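Local structure of cycloalternan-forming enzyme (Listeria monocytogenes serovar 1/2a, 5F7U) at residues Trp456-Leu461 with Gln499-Gly504. The protein belongs to glycoside hydrolase family 31, with a TIM-barrel domain among several beta-rich domains, and binds glycans at several sites. The protein carries 1 engineered substitution. Numbering follows the deposited sequence.
Sequences WQVPVL and QWFGNG. With GLC (alpha-D-glucopyranose), chain F; GLC (alpha-D-glucopyranose), chain B; GLC (alpha-D-glucopyranose), chain C.
Phe501 offers a ring face to Val460 and Val458 and its edge to Trp456, and can be followed from root to tip. Its CB sits 3.7 Å from CG1 of Val460, and CG of the ring comes to 3.6 Å from that same methyl. Val460 CG1 stands over the ring face as a CH-pi contact, 29° off the normal; branching at CB gives this valine two diverging methyls, CG1 over the phenyl and CG2 against Gly504. CD2 stands over the centre of the Trp500 indole, 3.7 Å above its plane, so the phenyl meets that face with its edge, while CE2 reaches Val458 CG1 at 3.8 Å. CZ ends near Val458 CG2 and Trp456 CH2. CG anti to the carbonyl carbon (chi1 -77°) lays the ring against Val460 CG1 with CE2 running on to Val458.

Strand 452-457 is the third of the eight parallel strands of the family 31 TIM barrel, and Trp456 is near its C-terminal end, where such barrels form their pockets; residues 499-504 belong to the long connection leading to the fourth strand. Both tryptophans line the glycan pocket. Their six-membered rings meet with CZ2 of Trp456 3.6 Å from CZ2 of Trp500, the latter in the plane of the Trp456 ring. One face of Trp456 carries the alpha-D-glucopyranose of chain C, and Trp500 offers that of chain F the face turned away from Phe501, its CZ3 3.3 Å from O3. Broad indoles suit sugar rings in this way.

Two successive type II turns shape the loop, and the third residue of each, Phe501 (phi 60°) then Asn503, adopts the left-handed helical region, which asparagine tolerates well. Gly504, having no side chain, lets Val460 CG2 approach its C to 3.5 Å, just before strand 505-506 pairs antiparallel with 460-461.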
# COMPACT_ATOMS: atom_id res chain seq x y z
N TRP A 456 16.21 5.94 -14.33
CA TRP A 456 15.98 6.89 -13.23
C TRP A 456 15.86 8.32 -13.77
O TRP A 456 16.62 8.72 -14.69
CB TRP A 456 17.18 6.79 -12.30
CG TRP A 456 17.17 7.50 -10.97
CD1 TRP A 456 16.75 6.98 -9.76
CD2 TRP A 456 17.68 8.82 -10.69
NE1 TRP A 456 16.96 7.91 -8.75
CE2 TRP A 456 17.54 9.04 -9.29
CE3 TRP A 456 18.25 9.83 -11.47
CZ2 TRP A 456 17.94 10.23 -8.67
CZ3 TRP A 456 18.64 11.04 -10.85
CH2 TRP A 456 18.48 11.22 -9.46
N GLN A 457 14.92 9.06 -13.20
CA GLN A 457 14.65 10.46 -13.57
C GLN A 457 14.33 11.31 -12.34
O GLN A 457 13.96 10.78 -11.28
CB GLN A 457 13.44 10.54 -14.52
CG GLN A 457 13.65 9.90 -15.88
CD GLN A 457 14.48 10.77 -16.79
OE1 GLN A 457 13.95 11.67 -17.44
NE2 GLN A 457 15.78 10.54 -16.83
N VAL A 458 14.47 12.62 -12.52
CA VAL A 458 14.04 13.65 -11.55
C VAL A 458 13.22 14.73 -12.29
O VAL A 458 13.33 14.86 -13.52
CB VAL A 458 15.22 14.30 -10.78
CG1 VAL A 458 15.77 13.34 -9.75
CG2 VAL A 458 16.33 14.75 -11.73
N PRO A 459 12.42 15.53 -11.54
CA PRO A 459 11.57 16.55 -12.17
C PRO A 459 12.24 17.92 -12.27
O PRO A 459 11.59 18.92 -12.57
CB PRO A 459 10.38 16.62 -11.20
CG PRO A 459 11.00 16.35 -9.85
CD PRO A 459 12.08 15.32 -10.11
N VAL A 460 13.54 17.96 -11.98
CA VAL A 460 14.28 19.20 -11.80
C VAL A 460 15.37 19.24 -12.86
O VAL A 460 15.94 18.22 -13.19
CB VAL A 460 14.85 19.28 -10.35
CG1 VAL A 460 15.82 18.14 -10.05
CG2 VAL A 460 15.47 20.64 -10.06
N LEU A 461 15.63 20.43 -13.40
CA LEU A 461 16.83 20.67 -14.19
C LEU A 461 17.94 21.08 -13.23
O LEU A 461 17.83 22.10 -12.54
CB LEU A 461 16.59 21.75 -15.25
CG LEU A 461 17.78 22.04 -16.17
CD1 LEU A 461 17.31 22.09 -17.61
CD2 LEU A 461 18.49 23.33 -15.78
N GLN A 499 18.47 21.75 -0.00
CA GLN A 499 17.74 20.52 -0.27
C GLN A 499 18.37 19.70 -1.38
O GLN A 499 19.33 20.14 -2.02
CB GLN A 499 16.27 20.82 -0.61
CG GLN A 499 15.58 21.73 0.40
CD GLN A 499 15.47 21.11 1.78
OE1 GLN A 499 15.35 19.90 1.93
NE2 GLN A 499 15.52 21.95 2.79
N TRP A 500 17.82 18.50 -1.59
CA TRP A 500 18.24 17.63 -2.68
C TRP A 500 17.99 18.36 -3.99
O TRP A 500 16.89 18.87 -4.21
CB TRP A 500 17.46 16.32 -2.61
CG TRP A 500 18.02 15.22 -3.49
CD1 TRP A 500 19.34 14.95 -3.73
CD2 TRP A 500 17.26 14.26 -4.22
NE1 TRP A 500 19.45 13.86 -4.58
CE2 TRP A 500 18.19 13.42 -4.89
CE3 TRP A 500 15.89 14.00 -4.37
CZ2 TRP A 500 17.79 12.34 -5.71
CZ3 TRP A 500 15.49 12.94 -5.19
CH2 TRP A 500 16.44 12.12 -5.85
N PHE A 501 19.02 18.46 -4.83
CA PHE A 501 18.97 19.25 -6.07
C PHE A 501 18.69 20.76 -5.82
O PHE A 501 18.15 21.45 -6.69
CB PHE A 501 18.01 18.65 -7.12
CG PHE A 501 18.57 17.45 -7.84
CD1 PHE A 501 19.39 17.62 -8.97
CD2 PHE A 501 18.27 16.15 -7.41
CE1 PHE A 501 19.90 16.51 -9.66
CE2 PHE A 501 18.78 15.04 -8.09
CZ PHE A 501 19.59 15.22 -9.21
N GLY A 502 19.10 21.25 -4.65
CA GLY A 502 19.11 22.68 -4.34
C GLY A 502 19.66 23.52 -5.48
O GLY A 502 20.63 23.13 -6.14
N ASN A 503 19.00 24.66 -5.72
CA ASN A 503 19.27 25.59 -6.82
C ASN A 503 18.80 25.11 -8.20
O ASN A 503 18.85 25.86 -9.17
CB ASN A 503 20.75 26.04 -6.87
CG ASN A 503 20.95 27.26 -7.75
OD1 ASN A 503 20.38 28.33 -7.51
ND2 ASN A 503 21.77 27.10 -8.80
N GLY A 504 18.34 23.86 -8.28
CA GLY A 504 17.79 23.33 -9.53
C GLY A 504 16.44 23.96 -9.85
O GLY A 504 15.72 24.40 -8.94
C1 GLC F . 19.49 11.72 -0.54
C2 GLC F . 18.24 12.08 -1.35
C3 GLC F . 17.44 10.84 -1.74
C4 GLC F . 18.30 9.85 -2.54
C5 GLC F . 19.55 9.54 -1.68
C6 GLC F . 20.56 8.65 -2.38
O1 GLC F . 19.11 11.28 0.78
O2 GLC F . 17.42 12.96 -0.58
O3 GLC F . 16.28 11.23 -2.47
O4 GLC F . 17.60 8.61 -2.80
O5 GLC F . 20.26 10.70 -1.20
O6 GLC F . 20.41 7.38 -1.75
C1 GLC B . 16.98 8.48 -4.10
C2 GLC B . 16.15 7.18 -4.17
C3 GLC B . 17.03 5.91 -4.19
C4 GLC B . 18.09 6.01 -5.30
C5 GLC B . 18.77 7.38 -5.31
C6 GLC B . 19.71 7.59 -6.48
O2 GLC B . 15.14 7.18 -3.16
O3 GLC B . 16.24 4.73 -4.41
O4 GLC B . 19.08 4.98 -5.12
O5 GLC B . 17.84 8.49 -5.26
O6 GLC B . 20.39 8.83 -6.23
C1 GLC C . 21.81 8.70 -6.50
C2 GLC C . 22.53 10.01 -6.13
C3 GLC C . 22.29 11.10 -7.18
C4 GLC C . 22.60 10.60 -8.59
C5 GLC C . 21.76 9.33 -8.85
C6 GLC C . 21.91 8.75 -10.25
O2 GLC C . 22.06 10.48 -4.87
O3 GLC C . 23.08 12.25 -6.89
O4 GLC C . 22.29 11.63 -9.54
O5 GLC C . 22.10 8.33 -7.87
O6 GLC C . 23.22 8.19 -10.38